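Local coordinates for putative uncharacterized protein (Neurospora crassa, PDB 3EUQ), which acts as a type III pentaketide synthase of the chalcone and stilbene synthase family, probably through acyl transfer, at residues Ser4-Gly9 with Pro218-Ile223. The protein carries 1 engineered substitution. Residues are numbered along the deposited sequence; the frame is centred on the assembly and turned at random.
Sequences SITGLG and PGKPAI
Two peptide groups of segment 4-9, part of strand 4-11, are the flat elements met by Ile223 and its neighbours. Over one face of the Thr6-Gly7 peptide lies Ile223 CD1, 3.4 Å from Thr6 O; at the oxygen end a water donates to Thr6 O and also to Pro221 O, bridging the strand and the loop. The Ile5-Thr6 peptide is approached end-on instead: Ile223 N donates to Ile5 O over 2.8 Å, the N-H meeting the oxygen head-on and almost straight at 162°.

Ile223 CG1 stands beside the backbone N, anti to the carbonyl carbon (chi1 -63°), and chi2, at 145°, swings CD1 over the peptide. From there CD1 also presses on Leu8 CD1 at 3.5 Å, a tight contact, while Ile223 CG2 touches Leu8 CD1 at 3.7 Å. An alanine here would probably strip Leu8 CD1 of its apolar partner and uncover the Thr6-Gly7 peptide face.

Farther back, Ala222 CB touches Ser4 CB at 3.5 Å. The Lys220 chain runs roughly perpendicular to the Thr6 side chain, its CE 4.0 Å from Thr6 CG2.

Strand 224-233 begins at the next residue, Tyr224, antiparallel to strand 4-11 in the central sheet of this thiolase-like fold, and the backbones of Tyr224 and Ile5 are also hydrogen-bonded. The chemistry thus implies that two carbonyls of buried residues are met differently, Ile5 O by a direct N-H and Thr6 O by a water, while the Ile223 methyl shields the intervening peptide and packs on Leu8.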
ATOM      1  N   SER A   4      15.469  -9.894 -13.964  1.00 25.87           N
ATOM      2  CA  SER A   4      15.466  -9.167 -15.225  1.00 25.71           C
ATOM      3  C   SER A   4      14.148  -8.476 -15.525  1.00 25.02           C
ATOM      4  O   SER A   4      13.081  -9.000 -15.231  1.00 24.08           O
ATOM      5  CB  SER A   4      15.879 -10.087 -16.378  1.00 25.91           C
ATOM      6  OG  SER A   4      14.954 -11.151 -16.550  1.00 28.62           O
ATOM      7  N   ILE A   5      14.249  -7.281 -16.103  1.00 24.79           N
ATOM      8  CA  ILE A   5      13.099  -6.602 -16.674  1.00 24.31           C
ATOM      9  C   ILE A   5      12.975  -7.101 -18.098  1.00 24.07           C
ATOM     10  O   ILE A   5      13.856  -6.852 -18.921  1.00 23.83           O
ATOM     11  CB  ILE A   5      13.237  -5.059 -16.630  1.00 24.45           C
ATOM     12  CG1 ILE A   5      13.201  -4.566 -15.180  1.00 24.74           C
ATOM     13  CG2 ILE A   5      12.090  -4.376 -17.433  1.00 23.10           C
ATOM     14  CD1 ILE A   5      13.806  -3.164 -14.974  1.00 24.22           C
ATOM     15  N   THR A   6      11.889  -7.830 -18.370  1.00 23.93           N
ATOM     16  CA  THR A   6      11.670  -8.473 -19.675  1.00 22.87           C
ATOM     17  C   THR A   6      10.699  -7.701 -20.568  1.00 22.98           C
ATOM     18  O   THR A   6      10.613  -7.939 -21.768  1.00 21.79           O
ATOM     19  CB  THR A   6      11.173  -9.932 -19.521  1.00 22.85           C
ATOM     20  OG1 THR A   6      10.119  -9.977 -18.555  1.00 22.59           O
ATOM     21  CG2 THR A   6      12.324 -10.860 -19.073  1.00 22.34           C
ATOM     22  N   GLY A   7       9.975  -6.760 -19.981  1.00 22.62           N
ATOM     23  CA  GLY A   7       9.069  -5.942 -20.771  1.00 22.36           C
ATOM     24  C   GLY A   7       8.806  -4.653 -20.057  1.00 23.03           C
ATOM     25  O   GLY A   7       8.811  -4.614 -18.825  1.00 22.33           O
ATOM     26  N   LEU A   8       8.606  -3.590 -20.833  1.00 23.28           N
ATOM     27  CA  LEU A   8       8.216  -2.295 -20.296  1.00 24.01           C
ATOM     28  C   LEU A   8       7.073  -1.776 -21.164  1.00 24.26           C
ATOM     29  O   LEU A   8       7.040  -2.017 -22.370  1.00 24.03           O
ATOM     30  CB  LEU A   8       9.387  -1.285 -20.292  1.00 23.35           C
ATOM     31  CG  LEU A   8      10.706  -1.591 -19.563  1.00 24.63           C
ATOM     32  CD1 LEU A   8      11.648  -2.374 -20.480  1.00 23.66           C
ATOM     33  CD2 LEU A   8      11.414  -0.328 -19.106  1.00 24.39           C
ATOM     34  N   GLY A   9       6.133  -1.078 -20.539  1.00 24.37           N
ATOM     35  CA  GLY A   9       5.013  -0.486 -21.256  1.00 24.98           C
ATOM     36  C   GLY A   9       4.634   0.821 -20.602  1.00 25.33           C
ATOM     37  O   GLY A   9       4.680   0.938 -19.379  1.00 25.88           O
ATOM     38  N   PRO A 218      17.475 -20.806 -20.781  1.00 38.73           N
ATOM     39  CA  PRO A 218      18.757 -20.105 -20.777  1.00 38.96           C
ATOM     40  C   PRO A 218      18.899 -19.322 -22.089  1.00 39.13           C
ATOM     41  O   PRO A 218      18.573 -19.842 -23.162  1.00 39.11           O
ATOM     42  CB  PRO A 218      19.790 -21.242 -20.689  1.00 39.00           C
ATOM     43  CG  PRO A 218      19.035 -22.409 -20.106  1.00 39.14           C
ATOM     44  CD  PRO A 218      17.629 -22.267 -20.614  1.00 38.68           C
ATOM     45  N   GLY A 219      19.330 -18.069 -21.986  1.00 39.30           N
ATOM     46  CA  GLY A 219      19.491 -17.212 -23.158  1.00 39.39           C
ATOM     47  C   GLY A 219      18.255 -16.427 -23.566  1.00 39.24           C
ATOM     48  O   GLY A 219      18.269 -15.747 -24.591  1.00 39.44           O
ATOM     49  N   LYS A 220      17.183 -16.523 -22.778  1.00 38.89           N
ATOM     50  CA  LYS A 220      15.984 -15.698 -22.993  1.00 38.62           C
ATOM     51  C   LYS A 220      16.361 -14.204 -22.960  1.00 38.09           C
ATOM     52  O   LYS A 220      17.165 -13.787 -22.110  1.00 38.10           O
ATOM     53  CB  LYS A 220      14.905 -16.041 -21.953  1.00 38.76           C
ATOM     54  CG  LYS A 220      13.979 -14.886 -21.527  1.00 39.95           C
ATOM     55  CD  LYS A 220      12.718 -14.791 -22.384  1.00 40.82           C
ATOM     56  CE  LYS A 220      11.935 -13.519 -22.065  1.00 41.35           C
ATOM     57  NZ  LYS A 220      10.491 -13.630 -22.445  1.00 42.28           N
ATOM     58  N   PRO A 221      15.818 -13.403 -23.904  1.00 37.30           N
ATOM     59  CA  PRO A 221      16.210 -12.001 -23.930  1.00 36.58           C
ATOM     60  C   PRO A 221      15.528 -11.201 -22.835  1.00 35.77           C
ATOM     61  O   PRO A 221      14.340 -11.399 -22.560  1.00 36.31           O
ATOM     62  CB  PRO A 221      15.743 -11.524 -25.315  1.00 36.81           C
ATOM     63  CG  PRO A 221      14.600 -12.408 -25.664  1.00 37.08           C
ATOM     64  CD  PRO A 221      14.860 -13.734 -24.981  1.00 37.37           C
ATOM     65  N   ALA A 222      16.289 -10.319 -22.202  1.00 34.39           N
ATOM     66  CA  ALA A 222      15.728  -9.364 -21.252  1.00 32.71           C
ATOM     67  C   ALA A 222      16.068  -7.963 -21.754  1.00 31.68           C
ATOM     68  O   ALA A 222      16.766  -7.816 -22.761  1.00 31.30           O
ATOM     69  CB  ALA A 222      16.298  -9.605 -19.868  1.00 32.63           C
ATOM     70  N   ILE A 223      15.564  -6.938 -21.077  1.00 30.39           N
ATOM     71  CA  ILE A 223      15.890  -5.566 -21.464  1.00 29.16           C
ATOM     72  C   ILE A 223      16.912  -5.003 -20.492  1.00 28.00           C
ATOM     73  O   ILE A 223      17.911  -4.413 -20.896  1.00 27.67           O
ATOM     74  CB  ILE A 223      14.630  -4.696 -21.594  1.00 29.20           C
ATOM     75  CG1 ILE A 223      13.759  -5.262 -22.710  1.00 29.80           C
ATOM     76  CG2 ILE A 223      14.987  -3.258 -21.921  1.00 29.10           C
ATOM     77  CD1 ILE A 223      12.313  -5.129 -22.452  1.00 31.33           C
TER
HETATM   78  O   HOH W   1      12.484  -9.248 -23.180  1.00 30.86           O